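PDB 3I4G: SusD-like carbohydrate binding protein BF1063 from Bacteroides fragilis NCTC 9343, which probably binds carbohydrate at the outer membrane of the bacterium, as SusD-family lipoproteins do in capturing glycans for uptake. Local coordinates for residues K219-I224 and A388-G393; Y291-G296 and D303-P308; D316-Y321 and R444-A449; A416-G419 and M425-V428. All blocks are in the same frame, centred on the assembly; numbering follows the deposited sequence.

Interaction 1: K219-I224 and A388-G393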
# COMPACT_ATOMS: atom_id res chain seq x y z
N LYS A 219 7.42 -9.87 -18.45
CA LYS A 219 7.52 -9.02 -19.62
C LYS A 219 7.01 -7.60 -19.34
O LYS A 219 7.63 -6.65 -19.79
CB LYS A 219 6.83 -9.65 -20.87
CG LYS A 219 6.91 -8.69 -22.08
CD LYS A 219 6.44 -9.24 -23.40
CE LYS A 219 6.86 -8.29 -24.56
NZ LYS A 219 6.43 -6.87 -24.40
N ALA A 220 5.88 -7.45 -18.64
CA ALA A 220 5.36 -6.13 -18.33
C ALA A 220 6.36 -5.32 -17.50
O ALA A 220 6.65 -4.17 -17.82
CB ALA A 220 4.01 -6.24 -17.60
N PHE A 221 6.89 -5.92 -16.45
CA PHE A 221 7.86 -5.20 -15.62
C PHE A 221 9.16 -4.94 -16.41
O PHE A 221 9.74 -3.86 -16.29
CB PHE A 221 8.14 -5.94 -14.33
CG PHE A 221 6.95 -6.04 -13.38
CD1 PHE A 221 6.26 -4.92 -12.97
CD2 PHE A 221 6.53 -7.26 -12.90
CE1 PHE A 221 5.20 -5.03 -12.09
CE2 PHE A 221 5.47 -7.37 -12.01
CZ PHE A 221 4.80 -6.26 -11.61
N HIS A 222 9.60 -5.91 -17.20
CA HIS A 222 10.82 -5.74 -17.99
C HIS A 222 10.65 -4.65 -19.06
O HIS A 222 11.63 -4.00 -19.43
CB HIS A 222 11.21 -7.08 -18.59
CG HIS A 222 12.61 -7.15 -19.09
ND1 HIS A 222 13.68 -6.56 -18.45
CD2 HIS A 222 13.13 -7.85 -20.12
CE1 HIS A 222 14.79 -6.83 -19.12
NE2 HIS A 222 14.48 -7.63 -20.13
N ASP A 223 9.43 -4.45 -19.56
CA ASP A 223 9.15 -3.36 -20.50
C ASP A 223 9.38 -2.01 -19.85
O ASP A 223 9.89 -1.10 -20.48
CB ASP A 223 7.71 -3.41 -21.04
CG ASP A 223 7.47 -4.53 -22.05
OD1 ASP A 223 8.43 -5.11 -22.57
OD2 ASP A 223 6.26 -4.79 -22.35
N ILE A 224 9.03 -1.87 -18.57
CA ILE A 224 9.30 -0.64 -17.84
C ILE A 224 10.82 -0.42 -17.74
O ILE A 224 11.36 0.67 -17.95
CB ILE A 224 8.67 -0.69 -16.44
CG1 ILE A 224 7.14 -0.79 -16.56
CG2 ILE A 224 9.09 0.54 -15.61
CD1 ILE A 224 6.47 -1.09 -15.24
N ALA A 388 11.33 0.41 -7.43
CA ALA A 388 11.81 -0.73 -6.67
C ALA A 388 10.84 -1.90 -6.72
O ALA A 388 11.27 -3.06 -6.76
CB ALA A 388 12.03 -0.36 -5.24
N GLU A 389 9.53 -1.64 -6.71
CA GLU A 389 8.57 -2.74 -6.82
C GLU A 389 8.66 -3.36 -8.21
O GLU A 389 8.52 -4.58 -8.37
CB GLU A 389 7.14 -2.26 -6.56
CG GLU A 389 6.16 -3.43 -6.68
CD GLU A 389 4.69 -3.07 -6.64
OE1 GLU A 389 4.35 -1.96 -6.19
OE2 GLU A 389 3.86 -3.92 -7.06
N VAL A 390 8.84 -2.55 -9.25
CA VAL A 390 8.99 -3.08 -10.60
C VAL A 390 10.17 -4.04 -10.70
O VAL A 390 10.04 -5.12 -11.29
CB VAL A 390 9.15 -1.91 -11.62
CG1 VAL A 390 9.52 -2.40 -13.01
CG2 VAL A 390 7.87 -1.06 -11.65
N LEU A 391 11.31 -3.65 -10.14
CA LEU A 391 12.50 -4.50 -10.18
C LEU A 391 12.29 -5.78 -9.41
O LEU A 391 12.62 -6.87 -9.90
CB LEU A 391 13.72 -3.75 -9.63
CG LEU A 391 14.18 -2.53 -10.39
CD1 LEU A 391 15.41 -1.89 -9.71
CD2 LEU A 391 14.50 -2.86 -11.85
N LEU A 392 11.70 -5.70 -8.22
CA LEU A 392 11.45 -6.92 -7.44
C LEU A 392 10.34 -7.77 -8.07
O LEU A 392 10.36 -8.98 -7.98
CB LEU A 392 11.13 -6.59 -5.99
CG LEU A 392 12.23 -5.88 -5.21
CD1 LEU A 392 11.75 -5.43 -3.83
CD2 LEU A 392 13.47 -6.77 -5.10
N GLY A 393 9.38 -7.12 -8.70
CA GLY A 393 8.33 -7.84 -9.38
C GLY A 393 8.85 -8.63 -10.57
O GLY A 393 8.43 -9.77 -10.81

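Interaction 2: Y291-G296 and D303-P308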
# COMPACT_ATOMS: atom_id res chain seq x y z
N TYR A 291 13.83 -7.06 9.55
CA TYR A 291 14.97 -6.38 8.98
C TYR A 291 16.27 -7.13 9.31
O TYR A 291 16.47 -7.57 10.43
CB TYR A 291 15.06 -4.95 9.51
CG TYR A 291 13.93 -4.07 9.12
CD1 TYR A 291 13.94 -3.34 7.96
CD2 TYR A 291 12.83 -3.94 9.94
CE1 TYR A 291 12.87 -2.54 7.59
CE2 TYR A 291 11.77 -3.15 9.58
CZ TYR A 291 11.78 -2.45 8.42
OH TYR A 291 10.72 -1.63 8.05
N GLU A 292 17.14 -7.30 8.34
CA GLU A 292 18.43 -7.91 8.62
C GLU A 292 19.32 -7.04 9.50
O GLU A 292 19.09 -5.86 9.69
CB GLU A 292 19.15 -8.17 7.31
CG GLU A 292 18.47 -9.22 6.45
CD GLU A 292 18.82 -9.16 4.97
OE1 GLU A 292 19.73 -8.41 4.55
OE2 GLU A 292 18.21 -9.94 4.20
N PHE A 293 20.39 -7.66 10.05
CA PHE A 293 21.47 -6.89 10.59
C PHE A 293 22.17 -6.24 9.39
O PHE A 293 22.00 -6.64 8.23
CB PHE A 293 22.45 -7.78 11.37
CG PHE A 293 21.92 -8.27 12.69
CD1 PHE A 293 21.71 -7.38 13.73
CD2 PHE A 293 21.69 -9.61 12.92
CE1 PHE A 293 21.25 -7.84 14.96
CE2 PHE A 293 21.21 -10.05 14.14
CZ PHE A 293 21.00 -9.17 15.15
N LYS A 294 23.03 -5.27 9.67
CA LYS A 294 23.75 -4.54 8.63
C LYS A 294 24.62 -5.42 7.74
O LYS A 294 24.83 -5.08 6.57
CB LYS A 294 24.63 -3.46 9.28
CG LYS A 294 23.84 -2.31 9.76
CD LYS A 294 23.69 -1.25 8.74
CE LYS A 294 24.95 -0.41 8.58
NZ LYS A 294 24.64 0.75 7.69
N ASP A 295 25.13 -6.54 8.26
CA ASP A 295 25.91 -7.47 7.42
C ASP A 295 25.05 -8.42 6.59
O ASP A 295 25.55 -9.34 5.94
CB ASP A 295 26.92 -8.27 8.28
CG ASP A 295 26.27 -9.30 9.16
OD1 ASP A 295 25.01 -9.33 9.29
OD2 ASP A 295 27.02 -10.12 9.74
N GLY A 296 23.73 -8.21 6.61
CA GLY A 296 22.82 -8.99 5.79
C GLY A 296 22.34 -10.30 6.38
O GLY A 296 21.61 -11.05 5.72
N ASP A 303 21.14 -12.60 19.41
CA ASP A 303 22.40 -12.19 18.86
C ASP A 303 22.90 -11.02 19.66
O ASP A 303 22.13 -10.13 20.00
CB ASP A 303 22.18 -11.83 17.40
CG ASP A 303 23.47 -11.57 16.66
OD1 ASP A 303 24.14 -10.57 16.95
OD2 ASP A 303 23.75 -12.35 15.73
N PRO A 304 24.21 -10.99 19.97
CA PRO A 304 24.72 -9.90 20.80
C PRO A 304 24.60 -8.50 20.18
O PRO A 304 24.75 -7.51 20.91
CB PRO A 304 26.20 -10.26 21.04
CG PRO A 304 26.51 -11.38 20.16
CD PRO A 304 25.25 -11.99 19.65
N ARG A 305 24.37 -8.41 18.86
CA ARG A 305 24.15 -7.11 18.22
C ARG A 305 22.79 -6.50 18.57
O ARG A 305 22.60 -5.29 18.36
CB ARG A 305 24.26 -7.23 16.70
CG ARG A 305 25.68 -7.50 16.24
CD ARG A 305 25.73 -7.85 14.80
NE ARG A 305 25.20 -9.18 14.59
CZ ARG A 305 25.14 -9.74 13.40
NH1 ARG A 305 25.52 -9.07 12.35
NH2 ARG A 305 24.67 -10.97 13.27
N TYR A 306 21.83 -7.30 19.05
CA TYR A 306 20.55 -6.76 19.50
C TYR A 306 20.76 -5.86 20.72
O TYR A 306 21.30 -6.29 21.75
CB TYR A 306 19.56 -7.86 19.83
CG TYR A 306 18.36 -7.39 20.60
CD1 TYR A 306 17.54 -6.44 20.06
CD2 TYR A 306 18.04 -7.90 21.85
CE1 TYR A 306 16.40 -5.97 20.77
CE2 TYR A 306 16.92 -7.45 22.56
CZ TYR A 306 16.11 -6.48 22.00
OH TYR A 306 15.00 -6.11 22.74
N ASP A 307 20.31 -4.61 20.59
CA ASP A 307 20.46 -3.62 21.65
C ASP A 307 19.10 -3.09 22.01
O ASP A 307 18.55 -2.27 21.26
CB ASP A 307 21.34 -2.46 21.19
CG ASP A 307 21.73 -1.53 22.33
OD1 ASP A 307 21.04 -1.52 23.37
OD2 ASP A 307 22.76 -0.82 22.18
N PRO A 308 18.53 -3.52 23.15
CA PRO A 308 17.21 -3.03 23.56
C PRO A 308 17.18 -1.53 23.83
O PRO A 308 16.09 -0.98 23.82
CB PRO A 308 16.89 -3.82 24.84
CG PRO A 308 18.05 -4.48 25.21
CD PRO A 308 19.04 -4.53 24.10
O HOH W 1 25.95 -6.36 11.38

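Interaction 3: D316-Y321 and R444-A449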
# COMPACT_ATOMS: atom_id res chain seq x y z
N ASP A 316 19.42 -3.00 9.16
CA ASP A 316 19.10 -2.41 7.85
C ASP A 316 18.65 -0.96 8.07
O ASP A 316 17.76 -0.72 8.88
CB ASP A 316 18.00 -3.25 7.23
CG ASP A 316 17.73 -2.93 5.75
OD1 ASP A 316 17.62 -1.76 5.38
OD2 ASP A 316 17.54 -3.91 5.01
N PRO A 317 19.25 0.01 7.35
CA PRO A 317 18.85 1.40 7.52
C PRO A 317 17.37 1.63 7.29
O PRO A 317 16.82 2.59 7.86
CB PRO A 317 19.70 2.16 6.47
CG PRO A 317 20.88 1.30 6.30
CD PRO A 317 20.38 -0.11 6.42
N ARG A 318 16.72 0.77 6.50
CA ARG A 318 15.28 0.96 6.25
C ARG A 318 14.43 0.79 7.49
O ARG A 318 13.29 1.29 7.50
CB ARG A 318 14.79 0.02 5.14
CG ARG A 318 15.33 0.44 3.78
CD ARG A 318 15.08 -0.58 2.72
NE ARG A 318 15.95 -1.75 2.88
CZ ARG A 318 15.99 -2.78 2.06
NH1 ARG A 318 15.24 -2.81 0.97
NH2 ARG A 318 16.81 -3.80 2.32
N LEU A 319 14.95 0.14 8.55
CA LEU A 319 14.17 0.03 9.78
C LEU A 319 13.96 1.41 10.37
O LEU A 319 12.83 1.87 10.48
CB LEU A 319 14.88 -0.90 10.75
CG LEU A 319 14.18 -1.31 12.04
CD1 LEU A 319 14.91 -2.53 12.62
CD2 LEU A 319 14.10 -0.17 13.07
N ASP A 320 15.05 2.12 10.68
CA ASP A 320 14.90 3.47 11.22
C ASP A 320 14.27 4.41 10.20
O ASP A 320 13.61 5.37 10.61
CB ASP A 320 16.26 4.02 11.72
CG ASP A 320 16.66 3.49 13.09
OD1 ASP A 320 15.75 3.29 13.93
OD2 ASP A 320 17.90 3.33 13.32
N TYR A 321 14.43 4.18 8.90
CA TYR A 321 13.74 5.07 7.94
C TYR A 321 12.21 4.90 7.97
O TYR A 321 11.49 5.82 7.67
CB TYR A 321 14.17 4.82 6.50
CG TYR A 321 15.63 5.09 6.19
CD1 TYR A 321 16.36 6.02 6.88
CD2 TYR A 321 16.26 4.46 5.12
CE1 TYR A 321 17.70 6.29 6.57
CE2 TYR A 321 17.59 4.69 4.80
CZ TYR A 321 18.30 5.60 5.54
OH TYR A 321 19.64 5.88 5.26
N ARG A 444 10.96 -7.76 -0.72
CA ARG A 444 9.81 -7.01 -1.03
C ARG A 444 9.12 -6.52 0.26
O ARG A 444 8.68 -5.38 0.36
CB ARG A 444 8.87 -7.86 -1.89
CG ARG A 444 7.67 -7.19 -2.35
CD ARG A 444 6.83 -8.19 -3.20
NE ARG A 444 5.61 -7.55 -3.61
CZ ARG A 444 5.39 -6.96 -4.76
NH1 ARG A 444 6.30 -6.95 -5.74
NH2 ARG A 444 4.23 -6.39 -4.92
N ARG A 445 9.01 -7.38 1.26
CA ARG A 445 8.43 -7.01 2.55
C ARG A 445 9.16 -5.83 3.16
O ARG A 445 8.56 -4.84 3.59
CB ARG A 445 8.48 -8.19 3.53
CG ARG A 445 7.80 -7.88 4.81
CD ARG A 445 7.86 -8.96 5.85
NE ARG A 445 6.97 -8.60 6.98
CZ ARG A 445 6.81 -9.31 8.09
NH1 ARG A 445 7.48 -10.42 8.29
NH2 ARG A 445 5.98 -8.87 9.01
N ILE A 446 10.48 -5.91 3.18
CA ILE A 446 11.27 -4.84 3.76
C ILE A 446 11.21 -3.56 2.95
O ILE A 446 10.92 -2.47 3.46
CB ILE A 446 12.75 -5.29 3.92
CG1 ILE A 446 12.88 -6.48 4.86
CG2 ILE A 446 13.64 -4.12 4.37
CD1 ILE A 446 12.22 -6.31 6.21
N GLU A 447 11.40 -3.68 1.65
CA GLU A 447 11.44 -2.49 0.80
C GLU A 447 10.14 -1.71 0.81
O GLU A 447 10.17 -0.48 0.86
CB GLU A 447 11.80 -2.90 -0.63
CG GLU A 447 11.80 -1.77 -1.61
CD GLU A 447 12.84 -0.69 -1.37
OE1 GLU A 447 13.81 -0.95 -0.64
OE2 GLU A 447 12.68 0.41 -1.92
N LEU A 448 9.01 -2.41 0.81
CA LEU A 448 7.71 -1.78 0.70
C LEU A 448 6.96 -1.68 2.00
O LEU A 448 5.78 -1.32 1.99
CB LEU A 448 6.85 -2.55 -0.31
CG LEU A 448 7.43 -2.71 -1.71
CD1 LEU A 448 6.53 -3.66 -2.54
CD2 LEU A 448 7.60 -1.36 -2.41
N ALA A 449 7.61 -1.91 3.12
CA ALA A 449 6.91 -1.90 4.40
C ALA A 449 6.20 -0.59 4.69
O ALA A 449 6.75 0.51 4.52
CB ALA A 449 7.88 -2.25 5.56

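Interaction 4: A416-G419 and M425-V428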
# COMPACT_ATOMS: atom_id res chain seq x y z
N ALA A 416 20.07 -3.74 -7.01
CA ALA A 416 19.89 -2.32 -7.28
C ALA A 416 19.03 -1.70 -6.18
O ALA A 416 19.28 -0.55 -5.76
CB ALA A 416 19.26 -2.11 -8.66
N VAL A 417 18.06 -2.45 -5.67
CA VAL A 417 17.22 -2.00 -4.56
C VAL A 417 18.04 -1.99 -3.28
O VAL A 417 18.11 -0.97 -2.58
CB VAL A 417 16.01 -2.91 -4.40
CG1 VAL A 417 15.20 -2.57 -3.17
CG2 VAL A 417 15.13 -2.78 -5.65
N ARG A 418 18.77 -3.05 -3.02
CA ARG A 418 19.60 -3.09 -1.80
C ARG A 418 20.79 -2.12 -1.85
O ARG A 418 21.26 -1.63 -0.81
CB ARG A 418 20.12 -4.50 -1.56
CG ARG A 418 19.02 -5.46 -1.13
CD ARG A 418 19.46 -6.89 -1.05
NE ARG A 418 20.44 -7.15 -0.01
CZ ARG A 418 20.16 -7.37 1.28
NH1 ARG A 418 18.91 -7.28 1.74
NH2 ARG A 418 21.15 -7.61 2.12
N GLY A 419 21.28 -1.88 -3.05
CA GLY A 419 22.45 -1.03 -3.29
C GLY A 419 22.19 0.45 -3.32
O GLY A 419 23.11 1.22 -3.47
N MSE A 425 22.90 -2.20 1.41
CA MSE A 425 22.92 -3.52 2.03
C MSE A 425 23.67 -4.53 1.14
O MSE A 425 23.69 -4.38 -0.07
CB MSE A 425 21.50 -3.97 2.33
CG MSE A 425 20.89 -3.21 3.49
SE MSE A 425 21.69 -3.67 5.24
CE MSE A 425 20.90 -5.39 5.40
N PRO A 426 24.25 -5.57 1.76
CA PRO A 426 25.06 -6.50 0.98
C PRO A 426 24.31 -7.20 -0.14
O PRO A 426 23.20 -7.67 0.07
CB PRO A 426 25.52 -7.54 2.01
CG PRO A 426 25.30 -6.99 3.30
CD PRO A 426 24.27 -5.90 3.19
N PRO A 427 24.94 -7.33 -1.31
CA PRO A 427 24.25 -7.97 -2.43
C PRO A 427 23.94 -9.46 -2.24
O PRO A 427 24.64 -10.18 -1.52
CB PRO A 427 25.22 -7.78 -3.60
CG PRO A 427 26.51 -7.50 -3.01
CD PRO A 427 26.26 -6.82 -1.72
N VAL A 428 22.82 -9.85 -2.84
CA VAL A 428 22.37 -11.23 -2.94
C VAL A 428 23.10 -11.92 -4.08
O VAL A 428 23.29 -11.32 -5.13
CB VAL A 428 20.83 -11.28 -3.19
CG1 VAL A 428 20.34 -12.68 -3.51
CG2 VAL A 428 20.09 -10.72 -1.97

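Interaction 1: K219-I224 and A388-G393
Val390 pushes its two methyl groups into the notch between Phe221 and Ile224 on the neighbouring helix. Val390 CG1 does most of the touching, lying 3.6 Å from Phe221 O and 3.9 Å from Ile224 CB, while Val390 CG2 is 3.9 Å from Ile224 CD1 at the end of the isoleucine. Val390 holds CG1 opposite its own backbone N (chi1 172°), which leaves the second methyl beside that N and facing Ile224. The Phe221 ring slants across the other helix one turn further on and lies directly against the backbone of Gly393, near its CA and C, with Phe221 CD2 3.6 Å from Gly393 C. No hydrogen bond joins the two segments; the contact is buried, with apolar side chains packing on each other and on backbone. The axes of the short segments approach to 8.9 Å and run roughly antiparallel, at 134°. Further out, the Phe221 side chain also touches Tyr394 and Cys397 on helix 387-400, and Ile224 reaches Leu201 and Ala202 of helix 197-211. Helix 214-227 thus packs on both helix 197-211 and helix 387-400, the latter touching helix 433-447 through Leu392.

Interaction 2: Y291-G296 and D303-P308
Arg305 crosses Phe293 obliquely and lays its guanidinium over the ring, and its side chain can be followed outward from the backbone. Arg305 CB starts over the rim of the ring, 3.5 Å from Phe293 CE1, and CD passes more loosely by CD1. With CG beside the backbone N and the chain bent at chi3 (-72°), the guanidinium is laid flat on the phenyl: the planes are 17° apart and Arg305 CZ is 3.9 Å from the Phe293 ring centroid, a stacked cation-pi pair. Arg305 NE turns its N-H to Asp303 OD1 at 2.9 Å in an almost straight bond. Arg305 NH2 reaches Asp303 OD2 at 3.0 Å, completing a side-on, two-nitrogen grip, although the carboxylate is tilted so that this donor comes from above its plane; NH2 also bonds Thr297 OG1. Arg305 NH1 points the other way, to Asp295 OD1 at 3.1 Å, a weak bond within a salt bridge, with the two flat groups nearly perpendicular. The same nitrogen donates to a water that also takes the backbone N-H of Asp295. Asp295 OD1 has a further partner in Thr297 OG1. Asp303 OD1 accepts a second time, from the backbone N of Arg305 at 2.9 Å, closing an Asx turn, while Asp303 CB packs on Phe293 CZ at 3.7 Å. One cation is therefore shared by two carboxylates at its edge and an aromatic face, which fixes the rotation of the guanidinium and joins two type I turns at the protein surface without any regular secondary structure.

Interaction 3: D316-Y321 and R444-A449
Arg318 reaches from the first turn of helix 317-322 to Glu447 in the last turn of helix 433-447, where a salt bridge and a methyl packed on the guanidinium share the contact. In the ionic part, Arg318 NH1 donates to Glu447 OE1 at 2.8 Å, on the lone pair away from the other carboxylate oxygen; the bond is somewhat bent, at 146°, and the two flat groups are turned 50° apart. Glu447 folds its chain at chi2 (65°), which brings OE1 back to the arginine while OE2 is held by Arg386 and Arg420. Another edge of the guanidinium grips Asp316 side-on: Arg318 NE meets Asp316 OD1 at 3.0 Å, nearly straight, and Arg318 NH2 meets Asp316 OD2 at 2.8 Å. NH1 has another acidic partner in Glu443, so three carboxylates pair with this buried cation and would probably offset its charge.

Backbone capping comes next. Asp316 occupies the N-cap of helix 317-322, and its OD1 takes the N-H of Arg318 at 2.9 Å as well as NE, so a single oxygen both caps the helix and orients the arginine.

The apolar part belongs to Ile446, whose CG2 sits over the centre of the guanidinium face, 3.6 Å from Arg318 CZ. The same methyl comes within 4.0 Å of Asp316 OD2. Bonds round the edge, one of them tilted from the plane, and a methyl over one face hold the guanidinium. Such a buried salt-bridge network, built on an N-cap aspartate, ties a helix start to a helix end in the interior of this SusD-family fold.

Interaction 4: A416-G419 and M425-V428
Arg418, the last helical residue of helix 414-418, grips the returning loop with both its backbone and its side chain. Three hydrogen bonds cross the contact. From the backbone, the Arg418 carbonyl O accepts from the N-H of Met425 at 2.8 Å. From the side chain, Arg418 NE and Arg418 NH2 both donate to a single acceptor, the carbonyl O of Pro426, at 2.8 and 2.9 Å. That oxygen lies close to the guanidinium plane; seen from the carbonyl, NH2 is on a lone pair whereas NE stands above the carbonyl plane. The chain of Arg418 bends at chi3 (66°), turning this edge toward the proline.

Van der Waals contacts fill in round these bonds. CB of Met425, a selenomethionine in this crystal, lies over one face of the guanidinium, 3.7 Å from Arg418 NH2 and offset toward the rim. CD of Pro426 lies equally near that nitrogen. Further back along the arginine, Arg418 CD touches Val428 CG2 at 4.0 Å, the two side chains crossing at about a right angle.

Two acids lie beyond: NH1 pairs with Glu443, and NH2 also with Glu292. Two N-H groups thus converge on the one Pro426 oxygen while the carboxylates take further donors, which probably fixes the rotation of the guanidinium and ties the loop to the helix end.

Overall arrangement
Interactions 2, 3 and 4 form a connected group, with interaction 1 joined to it through helix 387-400. Centres of interactions 3 and 4 are 12 Å apart, the shortest such separation, and Glu443 pairs with both Arg318 and Arg418. Interaction 2 reaches interaction 4 through the Glu292 OE1 to Arg418 NH2 salt bridge at 2.9 Å, and interaction 3 through a probable backbone bond from Asp316 to Glu292. Ala388 and Leu392 pack on Val417 and Glu447, linking interaction 1 to interactions 4 and 3. Interactions 1 and 2 do not touch, their nearest atoms being about 11 Å apart; interaction 2 lies at the surface, whereas interactions 1 and 3 are buried.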